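Local structure of adenylate cyclase-like protein (Chlamydia trachomatis, 3GQS) at residues H49-I54 / E63-K68. The protein is of unknown function, though this piece is its forkhead-associated (FHA) domain, a fold that in relatives commonly recognises phosphothreonine peptides. Residues are numbered along the deposited sequence; the frame is centred on the assembly and turned at random.
Sequences HAKIII and EDLGSK
Ser67 sets its CB squarely over one face of the His49 imidazole, 3.3 Å from the ring centroid and 10° off the normal, a close CH-pi contact. His49 has CG anti to its own N (chi1 -168°), which swings the ring back beneath the serine. A flat ring with nitrogens at its rim suits this place: ND1 is hydrogen-bonded to the backbone N of Ser46 and NE2 to the carbonyl of Gly70, fixing the ring's rotation. Small and polar, Ser67 can lie close on the ring while its OG donates to Asp64 OD1 at 2.8 Å. The Ser67 backbone N reaches the same Asp64 OD1 at 3.1 Å, from the other face of the carboxylate, closing an Asx motif in which Gly66 takes up positive phi. A phosphate ion about 6 Å from the Ser67 side chain, probably from the crystallisation liquor, is merely consistent with a phosphate-accepting surface.

Ala50 and Asp64 make an antiparallel non-hydrogen-bonded pair; in the adjacent hydrogen-bonded pair Lys51 N meets Glu63 O at 2.9 Å, while the return bond from Glu63 N to Lys51 O is weak. Leu65 N bonds to His49 O at 2.9 Å, nearly straight (169°) but from above the carbonyl plane. On the partly exposed face Lys51 and Glu63 run side by side, Lys51 NZ 4.6 Å from Glu63 OE1. Leu65 crosses the lysine at about a right angle, CD2 against its aliphatic CB, and also packs on Ile28. Ala50, on the other face with Asp64, puts its small methyl against Val71 and Leu92.

In this FHA beta-sandwich, hairpin 50-54/60-64 thus adjoins the S-x-x-H histidine, whose ring ties together the two loops that in relatives carry phosphothreonine-binding residues.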
ATOM      1  N   HIS A  49       8.493  -0.295  -2.874  1.00 28.66           N
ATOM      2  CA  HIS A  49       7.739   0.475  -3.805  1.00 28.55           C
ATOM      3  C   HIS A  49       7.003   1.663  -3.167  1.00 29.61           C
ATOM      4  O   HIS A  49       7.010   2.780  -3.682  1.00 30.21           O
ATOM      5  CB  HIS A  49       6.727  -0.475  -4.447  1.00 27.92           C
ATOM      6  CG  HIS A  49       6.044   0.107  -5.649  1.00 24.74           C
ATOM      7  ND1 HIS A  49       6.167  -0.436  -6.909  1.00 21.33           N
ATOM      8  CD2 HIS A  49       5.231   1.183  -5.771  1.00 21.31           C
ATOM      9  CE1 HIS A  49       5.489   0.316  -7.761  1.00 21.33           C
ATOM     10  NE2 HIS A  49       4.900   1.301  -7.094  1.00 20.91           N
ATOM     11  N   ALA A  50       6.315   1.359  -2.078  1.00 29.78           N
ATOM     12  CA  ALA A  50       5.378   2.265  -1.430  1.00 28.90           C
ATOM     13  C   ALA A  50       5.496   2.012   0.055  1.00 28.39           C
ATOM     14  O   ALA A  50       5.787   0.918   0.476  1.00 26.33           O
ATOM     15  CB  ALA A  50       3.914   2.009  -1.879  1.00 29.46           C
ATOM     16  N   LYS A  51       5.211   3.050   0.828  1.00 28.59           N
ATOM     17  CA  LYS A  51       5.218   2.951   2.264  1.00 29.34           C
ATOM     18  C   LYS A  51       3.905   3.431   2.797  1.00 28.10           C
ATOM     19  O   LYS A  51       3.399   4.416   2.334  1.00 28.53           O
ATOM     20  CB  LYS A  51       6.342   3.790   2.852  1.00 29.63           C
ATOM     21  CG  LYS A  51       6.643   3.345   4.235  1.00 34.72           C
ATOM     22  CD  LYS A  51       8.162   3.249   4.562  1.00 38.06           C
ATOM     23  CE  LYS A  51       8.831   4.523   4.581  1.00 40.04           C
ATOM     24  NZ  LYS A  51      10.345   4.296   4.692  1.00 43.50           N
ATOM     25  N   ILE A  52       3.343   2.696   3.736  1.00 27.46           N
ATOM     26  CA  ILE A  52       2.033   3.021   4.293  1.00 27.62           C
ATOM     27  C   ILE A  52       2.215   3.289   5.772  1.00 27.17           C
ATOM     28  O   ILE A  52       2.677   2.456   6.511  1.00 27.62           O
ATOM     29  CB  ILE A  52       0.983   1.871   4.053  1.00 28.27           C
ATOM     30  CG1 ILE A  52       0.878   1.579   2.559  1.00 28.34           C
ATOM     31  CG2 ILE A  52      -0.418   2.196   4.703  1.00 25.20           C
ATOM     32  CD1 ILE A  52      -0.074   0.371   2.214  1.00 28.50           C
ATOM     33  N   ILE A  53       1.889   4.498   6.167  1.00 27.47           N
ATOM     34  CA  ILE A  53       2.097   4.956   7.528  1.00 26.79           C
ATOM     35  C   ILE A  53       0.761   5.129   8.184  1.00 26.68           C
ATOM     36  O   ILE A  53      -0.052   5.943   7.771  1.00 25.99           O
ATOM     37  CB  ILE A  53       2.867   6.286   7.540  1.00 27.54           C
ATOM     38  CG1 ILE A  53       4.305   6.051   7.059  1.00 28.73           C
ATOM     39  CG2 ILE A  53       2.874   6.937   8.965  1.00 25.19           C
ATOM     40  CD1 ILE A  53       4.830   7.154   6.174  1.00 30.36           C
ATOM     41  N   ILE A  54       0.513   4.350   9.210  1.00 27.88           N
ATOM     42  CA  ILE A  54      -0.749   4.487   9.935  1.00 29.09           C
ATOM     43  C   ILE A  54      -0.445   5.324  11.148  1.00 30.54           C
ATOM     44  O   ILE A  54       0.324   4.929  12.012  1.00 30.60           O
ATOM     45  CB  ILE A  54      -1.397   3.154  10.304  1.00 29.73           C
ATOM     46  CG1 ILE A  54      -1.869   2.444   9.003  1.00 30.88           C
ATOM     47  CG2 ILE A  54      -2.620   3.380  11.196  1.00 26.99           C
ATOM     48  CD1 ILE A  54      -0.996   1.416   8.605  1.00 32.53           C
ATOM     49  N   GLU A  63       3.060   6.779   0.443  1.00 29.16           N
ATOM     50  CA  GLU A  63       4.277   7.414   0.014  1.00 29.77           C
ATOM     51  C   GLU A  63       4.920   6.563  -1.054  1.00 27.23           C
ATOM     52  O   GLU A  63       4.986   5.361  -0.914  1.00 26.80           O
ATOM     53  CB  GLU A  63       5.171   7.432   1.246  1.00 29.73           C
ATOM     54  CG  GLU A  63       6.336   8.225   1.162  1.00 33.63           C
ATOM     55  CD  GLU A  63       6.912   8.445   2.559  1.00 35.00           C
ATOM     56  OE1 GLU A  63       7.355   7.455   3.189  1.00 35.38           O
ATOM     57  OE2 GLU A  63       6.858   9.590   3.017  1.00 36.60           O
ATOM     58  N   ASP A  64       5.417   7.198  -2.083  1.00 26.67           N
ATOM     59  CA  ASP A  64       6.165   6.511  -3.128  1.00 27.29           C
ATOM     60  C   ASP A  64       7.665   6.439  -2.802  1.00 26.58           C
ATOM     61  O   ASP A  64       8.268   7.438  -2.504  1.00 28.03           O
ATOM     62  CB  ASP A  64       5.951   7.241  -4.450  1.00 27.75           C
ATOM     63  CG  ASP A  64       6.558   6.504  -5.628  1.00 29.33           C
ATOM     64  OD1 ASP A  64       7.062   5.363  -5.458  1.00 30.71           O
ATOM     65  OD2 ASP A  64       6.525   7.061  -6.733  1.00 33.57           O
ATOM     66  N   LEU A  65       8.250   5.244  -2.864  1.00 26.45           N
ATOM     67  CA  LEU A  65       9.671   5.047  -2.496  1.00 26.36           C
ATOM     68  C   LEU A  65      10.598   4.977  -3.703  1.00 25.90           C
ATOM     69  O   LEU A  65      11.375   4.047  -3.838  1.00 25.38           O
ATOM     70  CB  LEU A  65       9.849   3.775  -1.670  1.00 25.96           C
ATOM     71  CG  LEU A  65       9.001   3.631  -0.402  1.00 26.23           C
ATOM     72  CD1 LEU A  65       9.240   2.232   0.142  1.00 22.79           C
ATOM     73  CD2 LEU A  65       9.333   4.720   0.637  1.00 20.43           C
ATOM     74  N   GLY A  66      10.501   5.961  -4.566  1.00 26.69           N
ATOM     75  CA  GLY A  66      11.268   5.969  -5.812  1.00 27.38           C
ATOM     76  C   GLY A  66      10.953   4.763  -6.691  1.00 27.74           C
ATOM     77  O   GLY A  66      11.842   4.247  -7.351  1.00 27.29           O
ATOM     78  N   SER A  67       9.677   4.339  -6.697  1.00 27.79           N
ATOM     79  CA  SER A  67       9.256   3.191  -7.481  1.00 27.82           C
ATOM     80  C   SER A  67       9.436   3.444  -8.984  1.00 29.13           C
ATOM     81  O   SER A  67       9.383   4.582  -9.477  1.00 27.41           O
ATOM     82  CB  SER A  67       7.818   2.815  -7.204  1.00 26.85           C
ATOM     83  OG  SER A  67       6.957   3.786  -7.777  1.00 25.74           O
ATOM     84  N   LYS A  68       9.645   2.350  -9.703  1.00 30.32           N
ATOM     85  CA  LYS A  68       9.796   2.390 -11.178  1.00 31.62           C
ATOM     86  C   LYS A  68       8.520   2.931 -11.872  1.00 32.03           C
ATOM     87  O   LYS A  68       8.587   3.841 -12.686  1.00 32.02           O
ATOM     88  CB  LYS A  68      10.152   0.985 -11.690  1.00 31.92           C
ATOM     89  CG  LYS A  68      10.950   0.945 -12.974  1.00 36.68           C
ATOM     90  CD  LYS A  68      10.495  -0.229 -13.862  1.00 39.92           C
ATOM     91  CE  LYS A  68      11.372  -0.358 -15.079  1.00 42.25           C
ATOM     92  NZ  LYS A  68      12.768  -0.754 -14.700  1.00 44.68           N
TER